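Local coordinates for putative methyltransferase protein (PDB 5BP9), which binds S-adenosyl-L-homocysteine and probably transfers methyl groups from S-adenosylmethionine to an acceptor that is not established, at residues 138-141 / 146-149; 151-156 / 171-176. All coordinates share one frame; numbering follows the deposited sequence. Where two conformers were deposited one is given.

Contact 1. Residues 138-141 / 146-149; sequences VMKL and DARQ
The ammonium nitrogen NZ of Lys140 reaches across from the helix to the backbone of the strand, donating to Ala147 O at 2.8 Å; the C=O...N angle of 162° places NZ almost straight out from the oxygen. A water 3.2 Å from Lys140 NZ accepts a second bond from it, and the same water accepts a hydrogen bond from Ala147 N at 2.9 Å. Lysine and water together therefore engage both polar backbone atoms of Ala147. The lysine chain runs extended through chi3 and turns only at its last torsion (chi4 -63°), which brings NZ round to the carbonyl. Next to this polar bridge the contact is apolar: Ala147 CB, directed at the helix, meets Met139 CB at 3.8 Å. Met139 is a selenomethionine, and its touch on the strand is made by the root of the side chain, while the side chain also packs on Ala128, Asp130 and Ala110. Helix 133-142 is the crossover helix of a beta-alpha-beta unit of the Rossmann-like methyltransferase fold, lying against strand 147-149, the outermost strand on its side of the mixed sheet, which runs parallel to its neighbour 125-130.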
loop_
_atom_site.group_PDB
_atom_site.type_symbol
_atom_site.label_atom_id
_atom_site.label_comp_id
_atom_site.label_asym_id
_atom_site.label_seq_id
_atom_site.Cartn_x
_atom_site.Cartn_y
_atom_site.Cartn_z
ATOM N N VAL A 138 3.708 -3.863 16.415
ATOM C CA VAL A 138 2.476 -4.627 16.490
ATOM C C VAL A 138 2.536 -5.892 15.663
ATOM O O VAL A 138 2.144 -6.951 16.148
ATOM C CB VAL A 138 1.247 -3.754 16.143
ATOM C CG1 VAL A 138 -0.031 -4.583 15.919
ATOM C CG2 VAL A 138 1.046 -2.727 17.252
HETATM N N MSE A 139 3.016 -5.794 14.426
HETATM C CA MSE A 139 3.182 -6.974 13.599
HETATM C C MSE A 139 3.984 -8.038 14.310
HETATM O O MSE A 139 3.604 -9.220 14.285
HETATM C CB MSE A 139 3.864 -6.684 12.248
HETATM C CG MSE A 139 2.891 -5.936 11.355
HETATM SE SE MSE A 139 3.497 -5.984 9.497
HETATM C CE MSE A 139 4.434 -4.279 9.589
ATOM N N LYS A 140 5.098 -7.647 14.927
ATOM C CA LYS A 140 5.942 -8.643 15.602
ATOM C C LYS A 140 5.203 -9.314 16.750
ATOM O O LYS A 140 5.211 -10.557 16.904
ATOM C CB LYS A 140 7.241 -8.003 16.074
ATOM C CG LYS A 140 8.176 -7.581 14.961
ATOM C CD LYS A 140 9.423 -6.917 15.490
ATOM C CE LYS A 140 10.435 -6.542 14.428
ATOM N NZ LYS A 140 10.992 -7.702 13.688
ATOM N N LEU A 141 4.528 -8.509 17.535
ATOM C CA LEU A 141 3.795 -9.016 18.695
ATOM C C LEU A 141 2.591 -9.866 18.325
ATOM O O LEU A 141 2.236 -10.797 19.082
ATOM C CB LEU A 141 3.431 -7.860 19.643
ATOM C CG LEU A 141 4.606 -7.067 20.227
ATOM C CD1 LEU A 141 4.105 -5.879 21.041
ATOM C CD2 LEU A 141 5.513 -7.948 21.072
ATOM N N ASP A 146 8.481 -12.336 9.878
ATOM C CA ASP A 146 9.502 -11.484 9.268
ATOM C C ASP A 146 8.884 -10.116 8.948
ATOM O O ASP A 146 8.522 -9.863 7.818
ATOM C CB ASP A 146 10.103 -12.121 8.008
ATOM C CG ASP A 146 11.252 -11.286 7.408
ATOM O OD1 ASP A 146 11.881 -10.515 8.144
ATOM O OD2 ASP A 146 11.550 -11.400 6.209
ATOM N N ALA A 147 8.768 -9.273 9.972
ATOM C CA ALA A 147 8.327 -7.870 9.848
ATOM C C ALA A 147 9.525 -6.956 10.076
ATOM O O ALA A 147 10.196 -7.070 11.105
ATOM C CB ALA A 147 7.251 -7.555 10.863
ATOM N N ARG A 148 9.750 -6.018 9.142
ATOM C CA ARG A 148 10.892 -5.114 9.148
ATOM C C ARG A 148 10.453 -3.680 8.930
ATOM O O ARG A 148 9.514 -3.411 8.152
ATOM C CB ARG A 148 11.866 -5.469 8.035
ATOM C CG ARG A 148 12.400 -6.892 8.081
ATOM C CD ARG A 148 13.095 -7.202 6.758
ATOM N NE ARG A 148 14.256 -6.363 6.594
ATOM C CZ ARG A 148 15.140 -6.497 5.612
ATOM N NH1 ARG A 148 14.972 -7.432 4.670
ATOM N NH2 ARG A 148 16.179 -5.669 5.563
ATOM N N GLN A 149 11.127 -2.763 9.624
ATOM C CA GLN A 149 10.934 -1.330 9.420
ATOM C C GLN A 149 11.935 -0.862 8.362
ATOM O O GLN A 149 13.108 -0.615 8.649
ATOM C CB GLN A 149 11.087 -0.524 10.714
ATOM C CG GLN A 149 10.596 0.907 10.548
ATOM C CD GLN A 149 11.025 1.828 11.643
ATOM O OE1 GLN A 149 11.859 1.489 12.489
ATOM N NE2 GLN A 149 10.497 3.027 11.611
HETATM O O HOH W 1 9.177 -10.173 12.674
#

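Contact 2. Residues 151-156 / 171-176; sequences NLFDER and SGIIGR. With SAH (S-adenosyl-L-homocysteine), chain D.
Ile173 covers one face of the adenine of S-adenosyl-L-homocysteine and meets Phe153 obliquely there, in the S-adenosyl-L-homocysteine pocket of a class I (Rossmann-like) methyltransferase. Phe153 CE2 lies 3.8 Å from Ile173 CG2, and Ile173 O approaches the ring at its edge, near the ring plane. On one face of that ring sits the Leu152 branch CD2, offset toward the rim; the same methyl is 4.2 Å from Ile173 CG2. That CG2 touches Leu152, Phe153 and ligand N6 together, while CG1, placed beside its own backbone N (chi1 -79°), and CD1 lie over the purine face, with Ile173 CD1 3.7 Å from C4 of the ligand. The adenine is read by the 151-156 loop. Leu152 N donates nearly straight (174°) to ligand N1 at 3.1 Å, and ligand N6 gives a weak, bent bond to Asn151 OD1. A type I turn from Asn151 to Asp154 shapes this loop, and farther along Arg156 grips the Asp154 carboxylate side-on through NE and NH2. Leu182 of helix 180-190 also packs on Phe153. Asn151 OD1 has a further donor within the loop, closing an Asx turn: Phe153 N, 3.0 Å from Asn151 OD1 and tilted 21° from its carbonyl plane.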
loop_
_atom_site.group_PDB
_atom_site.type_symbol
_atom_site.label_atom_id
_atom_site.label_comp_id
_atom_site.label_asym_id
_atom_site.label_seq_id
_atom_site.Cartn_x
_atom_site.Cartn_y
_atom_site.Cartn_z
ATOM N N ASN A 151 11.886 1.261 4.287
ATOM C CA ASN A 151 11.232 1.934 3.165
ATOM C C ASN A 151 11.475 1.103 1.902
ATOM O O ASN A 151 12.620 0.769 1.606
ATOM C CB ASN A 151 11.822 3.338 2.998
ATOM C CG ASN A 151 11.025 4.219 2.052
ATOM O OD1 ASN A 151 10.677 3.812 0.946
ATOM N ND2 ASN A 151 10.764 5.449 2.472
ATOM N N LEU A 152 10.407 0.788 1.150
ATOM C CA LEU A 152 10.516 0.057 -0.100
ATOM C C LEU A 152 11.633 0.576 -1.010
ATOM O O LEU A 152 12.317 -0.213 -1.668
ATOM C CB LEU A 152 9.162 0.144 -0.848
ATOM C CG LEU A 152 9.088 -0.486 -2.245
ATOM C CD1 LEU A 152 9.220 -1.990 -2.142
ATOM C CD2 LEU A 152 7.796 -0.105 -2.942
ATOM N N PHE A 153 11.792 1.909 -1.048
ATOM C CA PHE A 153 12.706 2.557 -1.976
ATOM C C PHE A 153 14.162 2.644 -1.493
ATOM O O PHE A 153 15.041 3.094 -2.249
ATOM C CB PHE A 153 12.178 3.935 -2.345
ATOM C CG PHE A 153 10.846 3.887 -3.013
ATOM C CD1 PHE A 153 10.723 3.340 -4.288
ATOM C CD2 PHE A 153 9.714 4.338 -2.368
ATOM C CE1 PHE A 153 9.489 3.266 -4.891
ATOM C CE2 PHE A 153 8.482 4.273 -2.978
ATOM C CZ PHE A 153 8.366 3.751 -4.240
ATOM N N ASP A 154 14.419 2.175 -0.280
ATOM C CA ASP A 154 15.762 2.242 0.320
ATOM C C ASP A 154 16.725 1.486 -0.592
ATOM O O ASP A 154 16.486 0.326 -0.907
ATOM C CB ASP A 154 15.702 1.625 1.735
ATOM C CG ASP A 154 16.950 1.835 2.551
ATOM O OD1 ASP A 154 18.061 1.860 1.997
ATOM O OD2 ASP A 154 16.816 1.937 3.789
ATOM N N GLU A 155 17.814 2.150 -1.011
ATOM C CA GLU A 155 18.813 1.517 -1.870
ATOM C C GLU A 155 19.438 0.297 -1.212
ATOM O O GLU A 155 19.955 -0.577 -1.907
ATOM C CB GLU A 155 19.913 2.515 -2.252
ATOM C CG GLU A 155 19.431 3.650 -3.135
ATOM C CD GLU A 155 18.882 4.861 -2.396
ATOM O OE1 GLU A 155 18.743 4.832 -1.119
ATOM O OE2 GLU A 155 18.599 5.853 -3.122
ATOM N N ARG A 156 19.448 0.265 0.131
ATOM C CA ARG A 156 20.011 -0.860 0.880
ATOM C C ARG A 156 19.060 -2.049 1.045
ATOM O O ARG A 156 19.486 -3.095 1.498
ATOM C CB ARG A 156 20.478 -0.410 2.276
ATOM C CG ARG A 156 21.460 0.762 2.308
ATOM C CD ARG A 156 21.511 1.390 3.700
ATOM N NE ARG A 156 20.210 1.925 4.127
ATOM C CZ ARG A 156 19.922 2.363 5.354
ATOM N NH1 ARG A 156 20.843 2.349 6.316
ATOM N NH2 ARG A 156 18.699 2.823 5.627
ATOM N N SER A 171 -1.021 1.484 -5.137
ATOM C CA SER A 171 -0.310 2.519 -5.849
ATOM C C SER A 171 0.120 3.679 -4.948
ATOM O O SER A 171 1.012 4.434 -5.299
ATOM C CB SER A 171 -1.177 3.054 -6.975
ATOM O OG SER A 171 -2.423 3.468 -6.494
ATOM N N GLY A 172 -0.541 3.834 -3.809
ATOM C CA GLY A 172 -0.346 4.977 -2.959
ATOM C C GLY A 172 1.072 5.361 -2.674
ATOM O O GLY A 172 1.450 6.535 -2.813
ATOM N N ILE A 173 1.866 4.347 -2.313
ATOM C CA ILE A 173 3.273 4.452 -1.922
ATOM C C ILE A 173 4.138 5.137 -2.984
ATOM O O ILE A 173 5.150 5.773 -2.679
ATOM C CB ILE A 173 3.781 3.039 -1.531
ATOM C CG1 ILE A 173 3.278 2.731 -0.109
ATOM C CG2 ILE A 173 5.301 2.926 -1.489
ATOM C CD1 ILE A 173 3.526 1.321 0.371
ATOM N N ILE A 174 3.743 4.960 -4.245
ATOM C CA ILE A 174 4.480 5.577 -5.376
ATOM C C ILE A 174 4.407 7.120 -5.312
ATOM O O ILE A 174 5.350 7.826 -5.730
ATOM C CB ILE A 174 4.016 5.025 -6.746
ATOM C CG1 ILE A 174 4.223 3.504 -6.794
ATOM C CG2 ILE A 174 4.763 5.718 -7.909
ATOM C CD1 ILE A 174 3.505 2.834 -7.917
ATOM N N GLY A 175 3.298 7.646 -4.794
ATOM C CA GLY A 175 3.153 9.076 -4.495
ATOM C C GLY A 175 2.733 9.946 -5.660
ATOM O O GLY A 175 1.720 10.652 -5.592
ATOM N N ARG A 176 3.536 9.917 -6.725
ATOM C CA ARG A 176 3.331 10.765 -7.897
ATOM C C ARG A 176 3.789 10.023 -9.154
ATOM O O ARG A 176 4.635 9.147 -9.098
ATOM C CB ARG A 176 4.091 12.096 -7.735
ATOM C CG ARG A 176 3.611 12.938 -6.547
ATOM C CD ARG A 176 4.222 14.332 -6.448
ATOM N NE ARG A 176 4.025 15.118 -7.660
ATOM C CZ ARG A 176 2.932 15.822 -7.950
ATOM N NH1 ARG A 176 1.894 15.866 -7.116
ATOM N NH2 ARG A 176 2.884 16.487 -9.093
HETATM N N SAH D . -1.462 -2.690 3.689
HETATM C CA SAH D . -2.088 -2.214 4.982
HETATM C CB SAH D . -1.862 -0.724 5.283
HETATM C CG SAH D . -2.240 0.252 4.168
HETATM S SD SAH D . -1.847 1.913 4.636
HETATM C C SAH D . -3.568 -2.481 4.982
HETATM O O SAH D . -4.129 -2.934 3.990
HETATM O OXT SAH D . -4.279 -2.265 5.963
HETATM C "C5'" SAH D . -0.288 2.165 3.827
HETATM C "C4'" SAH D . 0.891 1.661 4.651
HETATM O "O4'" SAH D . 2.090 1.833 3.865
HETATM C "C3'" SAH D . 1.154 2.381 5.971
HETATM O "O3'" SAH D . 1.266 1.416 7.043
HETATM C "C2'" SAH D . 2.446 3.153 5.727
HETATM O "O2'" SAH D . 3.229 3.417 6.874
HETATM C "C1'" SAH D . 3.155 2.284 4.714
HETATM N N9 SAH D . 4.166 2.924 3.859
HETATM C C8 SAH D . 4.078 4.134 3.282
HETATM N N7 SAH D . 5.086 4.437 2.520
HETATM C C5 SAH D . 5.897 3.322 2.581
HETATM C C6 SAH D . 7.131 2.997 1.999
HETATM N N6 SAH D . 7.792 3.823 1.170
HETATM N N1 SAH D . 7.679 1.782 2.281
HETATM C C2 SAH D . 7.019 0.955 3.119
HETATM N N3 SAH D . 5.837 1.166 3.723
HETATM C C4 SAH D . 5.323 2.377 3.426
#

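Overall arrangement
Following the chain from the N terminus, contact 1 comes first: four residues, the first still helical, separate 138-141 from 146-149, which returns alongside the helix and closes a short loop within one beta-alpha-beta unit. Strand 147-149 then leads almost directly into 151-156, where contact 2 opens. That second loop is longer, holding strand 161-166, and closes at 171-176 ahead of helix 180-190. The two loops are in series, neither nested nor crossed, and their centres lie 19 Å apart. Contact 1 joins helix to edge strand at one side of the mixed sheet; in contact 2, 151-156 bonds N1 and N6 along the edge of the ligand's adenine and 171-176 covers a face through Ile173.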